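Local coordinates for ethanolamine utilization protein EutS (Streptococcus intermedius SK54 = ATCC 27335, PDB 6XPJ) that probably serves as a minor, hexameric shell protein of the choline-degrading bacterial microcompartment, where its circularly permuted BMC domain may lend the shell heterogeneity and flexibility, at residues G45-I59 with V76-I89. The protein carries 1 engineered substitution. Sequence-based numbering, arbitrary orientation.
Sequences GAIGVVSLTPNETAI and VDRFTGSVMFSGDI
Two neighbouring antiparallel strands of the BMC-domain sheet, 46-53 and 82-87, pair here, their axes 162° apart, and the turn 78-81, which leads from strand 72-77 into 82-87, packs against Asn55 and the start of helix 58-68. Hydrogen-bonded pairs Ala46-Gly87, Gly48-Phe85 and Val50-Val83 each make two backbone bonds; Gly48 N to Phe85 O, at 2.8 Å, is nearly straight (165°). A single further bond, Leu52 N to Gly81 O, follows at the end of the ladder. Phe85 holds CG between its backbone N and carbonyl carbon (chi1 52°), which lays the ring over Gly48, whose CA stands 4.3 Å from the ring centroid in a CH-pi contact; Val50 CG2 approaches the same ring obliquely. On this face of the sheet, helix 89-105 covers Val50 and Phe85. On the other face Val49 and Met84 run side by side, Val49 CG1 3.7 Å from Met84 CE. In the permuted BMC fold, strand 82-87 lies between 46-53 and 72-77, and a G1 beta bulge joins it to the latter, with Gly81 and Ser82 both facing Asp77. Asn55 lies over this turn, its OD1 3.3 Å from Gly81 CA, while a water accepts from Asn55 ND2 and lies within hydrogen-bonding distance of Arg78 O. Ala58 CB packs 3.8 Å from Val83 CG2. Both segments reach the hexamer interface: Arg78 forms a salt bridge to Asp77 of a neighbouring subunit, and the Glu56 carboxylate hydrogen-bonds Ser51 OG and Ser82 OG of that same subunit.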
loop_
_atom_site.group_PDB
_atom_site.type_symbol
_atom_site.label_atom_id
_atom_site.label_comp_id
_atom_site.label_asym_id
_atom_site.label_seq_id
_atom_site.Cartn_x
_atom_site.Cartn_y
_atom_site.Cartn_z
ATOM N N GLY C 45 -31.293 7.786 -11.300
ATOM C CA GLY C 45 -30.352 7.709 -12.412
ATOM C C GLY C 45 -29.352 6.585 -12.223
ATOM O O GLY C 45 -29.348 5.874 -11.204
ATOM N N ALA C 46 -28.510 6.441 -13.223
ATOM C CA ALA C 46 -27.438 5.449 -13.267
ATOM C C ALA C 46 -26.207 6.009 -12.553
ATOM O O ALA C 46 -26.087 7.256 -12.315
ATOM C CB ALA C 46 -27.139 5.118 -14.698
ATOM N N ILE C 47 -25.315 5.094 -12.198
ATOM C CA ILE C 47 -23.988 5.436 -11.625
ATOM C C ILE C 47 -22.924 4.897 -12.569
ATOM O O ILE C 47 -22.991 3.704 -12.932
ATOM C CB ILE C 47 -23.850 4.863 -10.205
ATOM C CG1 ILE C 47 -24.800 5.610 -9.260
ATOM C CG2 ILE C 47 -22.397 4.879 -9.742
ATOM C CD1 ILE C 47 -24.449 7.020 -8.980
ATOM N N GLY C 48 -21.947 5.740 -12.881
ATOM C CA GLY C 48 -20.730 5.342 -13.601
ATOM C C GLY C 48 -19.574 5.196 -12.645
ATOM O O GLY C 48 -19.426 6.055 -11.744
ATOM N N VAL C 49 -18.772 4.145 -12.806
ATOM C CA VAL C 49 -17.629 3.782 -11.933
ATOM C C VAL C 49 -16.412 3.528 -12.812
ATOM O O VAL C 49 -16.496 2.703 -13.737
ATOM C CB VAL C 49 -17.941 2.548 -11.079
ATOM C CG1 VAL C 49 -16.857 2.381 -10.023
ATOM C CG2 VAL C 49 -19.330 2.626 -10.448
ATOM N N VAL C 50 -15.323 4.216 -12.504
ATOM C CA VAL C 50 -14.058 4.101 -13.269
ATOM C C VAL C 50 -12.913 3.783 -12.312
ATOM O O VAL C 50 -12.772 4.431 -11.266
ATOM C CB VAL C 50 -13.771 5.360 -14.097
ATOM C CG1 VAL C 50 -12.665 5.076 -15.081
ATOM C CG2 VAL C 50 -15.026 5.851 -14.816
ATOM N N SER C 51 -12.095 2.821 -12.706
ATOM C CA SER C 51 -10.819 2.451 -12.050
ATOM C C SER C 51 -9.659 2.765 -12.981
ATOM O O SER C 51 -9.660 2.228 -14.124
ATOM C CB SER C 51 -10.808 0.984 -11.753
ATOM O OG SER C 51 -9.589 0.650 -11.073
ATOM N N LEU C 52 -8.732 3.599 -12.534
ATOM C CA LEU C 52 -7.604 4.073 -13.374
ATOM C C LEU C 52 -6.272 3.864 -12.673
ATOM O O LEU C 52 -6.172 3.933 -11.445
ATOM C CB LEU C 52 -7.761 5.554 -13.694
ATOM C CG LEU C 52 -9.091 5.971 -14.290
ATOM C CD1 LEU C 52 -9.995 6.607 -13.237
ATOM C CD2 LEU C 52 -8.897 6.870 -15.498
ATOM N N THR C 53 -5.229 3.709 -13.482
ATOM C CA THR C 53 -3.827 3.627 -13.034
ATOM C C THR C 53 -3.028 4.382 -14.085
ATOM O O THR C 53 -3.261 4.161 -15.281
ATOM C CB THR C 53 -3.370 2.161 -12.945
ATOM O OG1 THR C 53 -4.349 1.419 -12.187
ATOM C CG2 THR C 53 -1.965 2.078 -12.396
ATOM N N PRO C 54 -2.112 5.300 -13.726
ATOM C CA PRO C 54 -1.850 5.707 -12.346
ATOM C C PRO C 54 -2.991 6.557 -11.769
ATOM O O PRO C 54 -3.841 7.069 -12.499
ATOM C CB PRO C 54 -0.567 6.535 -12.460
ATOM C CG PRO C 54 -0.653 7.125 -13.847
ATOM C CD PRO C 54 -1.301 6.055 -14.692
ATOM N N ASN C 55 -3.029 6.628 -10.456
ATOM C CA ASN C 55 -4.225 7.144 -9.754
ATOM C C ASN C 55 -4.479 8.621 -10.050
ATOM O O ASN C 55 -5.630 9.037 -9.979
ATOM C CB ASN C 55 -4.088 6.927 -8.267
ATOM C CG ASN C 55 -4.193 5.460 -7.889
ATOM O OD1 ASN C 55 -4.593 4.634 -8.701
ATOM N ND2 ASN C 55 -3.923 5.164 -6.623
ATOM N N GLU C 56 -3.445 9.382 -10.388
ATOM C CA GLU C 56 -3.577 10.823 -10.688
ATOM C C GLU C 56 -4.433 11.031 -11.935
ATOM O O GLU C 56 -4.928 12.168 -12.122
ATOM C CB GLU C 56 -2.201 11.475 -10.887
ATOM C CG GLU C 56 -1.309 11.471 -9.669
ATOM C CD GLU C 56 -0.465 10.221 -9.453
ATOM O OE1 GLU C 56 -0.677 9.153 -10.169
ATOM O OE2 GLU C 56 0.408 10.275 -8.574
ATOM N N THR C 57 -4.621 10.024 -12.791
ATOM C CA THR C 57 -5.439 10.203 -14.014
ATOM C C THR C 57 -6.928 10.287 -13.650
ATOM O O THR C 57 -7.703 10.634 -14.547
ATOM C CB THR C 57 -5.243 9.095 -15.044
ATOM O OG1 THR C 57 -5.636 7.817 -14.515
ATOM C CG2 THR C 57 -3.826 9.041 -15.558
ATOM N N ALA C 58 -7.313 10.069 -12.394
ATOM C CA ALA C 58 -8.731 10.247 -12.012
ATOM C C ALA C 58 -9.229 11.649 -12.391
ATOM O O ALA C 58 -10.363 11.778 -12.920
ATOM C CB ALA C 58 -8.895 9.988 -10.538
ATOM N N ILE C 59 -8.446 12.691 -12.146
ATOM C CA ILE C 59 -8.919 14.070 -12.458
ATOM C C ILE C 59 -9.108 14.246 -13.978
ATOM O O ILE C 59 -10.043 14.940 -14.384
ATOM C CB ILE C 59 -7.982 15.121 -11.852
ATOM C CG1 ILE C 59 -8.602 16.517 -11.886
ATOM C CG2 ILE C 59 -6.649 15.124 -12.544
ATOM C CD1 ILE C 59 -9.838 16.655 -11.013
ATOM N N VAL C 76 -14.006 12.367 -7.181
ATOM C CA VAL C 76 -12.746 12.240 -7.955
ATOM C C VAL C 76 -11.701 11.897 -6.922
ATOM O O VAL C 76 -11.442 12.731 -6.042
ATOM C CB VAL C 76 -12.363 13.537 -8.674
ATOM C CG1 VAL C 76 -11.119 13.308 -9.527
ATOM C CG2 VAL C 76 -13.513 14.060 -9.508
ATOM N N ASP C 77 -11.134 10.717 -6.977
ATOM C CA ASP C 77 -10.245 10.246 -5.904
ATOM C C ASP C 77 -8.865 9.949 -6.484
ATOM O O ASP C 77 -8.652 8.868 -7.079
ATOM C CB ASP C 77 -10.859 9.057 -5.168
ATOM C CG ASP C 77 -10.150 8.758 -3.875
ATOM O OD1 ASP C 77 -8.919 9.000 -3.841
ATOM O OD2 ASP C 77 -10.800 8.270 -2.906
ATOM N N ARG C 78 -7.948 10.895 -6.326
ATOM C CA ARG C 78 -6.549 10.711 -6.777
ATOM C C ARG C 78 -5.784 9.779 -5.837
ATOM O O ARG C 78 -4.633 9.430 -6.173
ATOM C CB ARG C 78 -5.849 12.074 -6.865
ATOM C CG ARG C 78 -5.538 12.724 -5.536
ATOM C CD ARG C 78 -4.766 13.998 -5.769
ATOM N NE ARG C 78 -4.393 14.678 -4.534
ATOM C CZ ARG C 78 -3.308 14.416 -3.810
ATOM N NH1 ARG C 78 -2.502 13.421 -4.131
ATOM N NH2 ARG C 78 -3.045 15.151 -2.740
ATOM N N PHE C 79 -6.310 9.425 -4.675
ATOM C CA PHE C 79 -5.616 8.546 -3.711
ATOM C C PHE C 79 -5.873 7.090 -4.102
ATOM O O PHE C 79 -5.010 6.222 -3.878
ATOM C CB PHE C 79 -6.077 8.849 -2.282
ATOM C CG PHE C 79 -5.898 10.295 -1.945
ATOM C CD1 PHE C 79 -4.658 10.774 -1.545
ATOM C CD2 PHE C 79 -6.938 11.191 -2.123
ATOM C CE1 PHE C 79 -4.490 12.125 -1.298
ATOM C CE2 PHE C 79 -6.772 12.536 -1.845
ATOM C CZ PHE C 79 -5.537 12.999 -1.452
ATOM N N THR C 80 -7.062 6.791 -4.644
ATOM C CA THR C 80 -7.429 5.417 -5.025
ATOM C C THR C 80 -7.446 5.255 -6.542
ATOM O O THR C 80 -7.501 4.123 -6.972
ATOM C CB THR C 80 -8.793 5.027 -4.461
ATOM O OG1 THR C 80 -9.766 5.899 -5.036
ATOM C CG2 THR C 80 -8.851 5.122 -2.950
ATOM N N GLY C 81 -7.357 6.335 -7.315
ATOM C CA GLY C 81 -7.483 6.243 -8.784
ATOM C C GLY C 81 -8.903 5.883 -9.204
ATOM O O GLY C 81 -9.082 4.988 -9.999
ATOM N N SER C 82 -9.904 6.576 -8.667
ATOM C CA SER C 82 -11.325 6.203 -8.853
ATOM C C SER C 82 -12.151 7.439 -9.203
ATOM O O SER C 82 -11.897 8.503 -8.646
ATOM C CB SER C 82 -11.870 5.546 -7.607
ATOM O OG SER C 82 -10.968 4.584 -7.085
ATOM N N VAL C 83 -13.156 7.270 -10.049
ATOM C CA VAL C 83 -14.158 8.313 -10.331
ATOM C C VAL C 83 -15.515 7.641 -10.314
ATOM O O VAL C 83 -15.657 6.547 -10.834
ATOM C CB VAL C 83 -13.907 9.021 -11.663
ATOM C CG1 VAL C 83 -14.967 10.081 -11.881
ATOM C CG2 VAL C 83 -12.509 9.606 -11.730
ATOM N N MET C 84 -16.476 8.309 -9.703
ATOM C CA MET C 84 -17.891 7.912 -9.800
ATOM C C MET C 84 -18.724 9.138 -10.150
ATOM O O MET C 84 -18.432 10.257 -9.678
ATOM C CB MET C 84 -18.366 7.229 -8.519
ATOM C CG MET C 84 -17.727 5.833 -8.345
ATOM S SD MET C 84 -18.439 4.820 -7.016
ATOM C CE MET C 84 -17.073 3.730 -6.624
ATOM N N PHE C 85 -19.744 8.939 -10.965
ATOM C CA PHE C 85 -20.632 10.042 -11.379
ATOM C C PHE C 85 -22.017 9.466 -11.616
ATOM O O PHE C 85 -22.188 8.247 -11.693
ATOM C CB PHE C 85 -20.044 10.768 -12.590
ATOM C CG PHE C 85 -19.651 9.910 -13.763
ATOM C CD1 PHE C 85 -20.574 9.555 -14.722
ATOM C CD2 PHE C 85 -18.318 9.520 -13.942
ATOM C CE1 PHE C 85 -20.210 8.776 -15.799
ATOM C CE2 PHE C 85 -17.958 8.746 -15.033
ATOM C CZ PHE C 85 -18.908 8.381 -15.963
ATOM N N SER C 86 -22.995 10.356 -11.707
ATOM C CA SER C 86 -24.405 9.948 -11.837
ATOM C C SER C 86 -25.061 10.730 -12.966
ATOM O O SER C 86 -24.586 11.794 -13.315
ATOM C CB SER C 86 -25.113 10.186 -10.516
ATOM O OG SER C 86 -25.093 11.571 -10.264
ATOM N N GLY C 87 -26.148 10.194 -13.484
ATOM C CA GLY C 87 -26.957 10.875 -14.497
ATOM C C GLY C 87 -27.900 9.892 -15.120
ATOM O O GLY C 87 -27.951 8.741 -14.681
ATOM N N ASP C 88 -28.646 10.316 -16.130
ATOM C CA ASP C 88 -29.490 9.345 -16.860
ATOM C C ASP C 88 -28.582 8.311 -17.547
ATOM O O ASP C 88 -27.377 8.612 -17.802
ATOM C CB ASP C 88 -30.389 10.060 -17.856
ATOM C CG ASP C 88 -29.571 10.709 -18.945
ATOM O OD1 ASP C 88 -29.122 11.842 -18.738
ATOM O OD2 ASP C 88 -29.337 10.045 -19.968
ATOM N N ILE C 89 -29.095 7.113 -17.815
ATOM C CA ILE C 89 -28.260 5.993 -18.325
ATOM C C ILE C 89 -27.519 6.431 -19.585
ATOM O O ILE C 89 -26.325 6.139 -19.691
ATOM C CB ILE C 89 -29.095 4.718 -18.541
ATOM C CG1 ILE C 89 -29.763 4.254 -17.247
ATOM C CG2 ILE C 89 -28.228 3.618 -19.135
ATOM C CD1 ILE C 89 -30.960 3.352 -17.461
HETATM O O HOH W 1 -7.506 2.575 -9.326
HETATM O O HOH W 2 -2.461 7.764 -5.278
#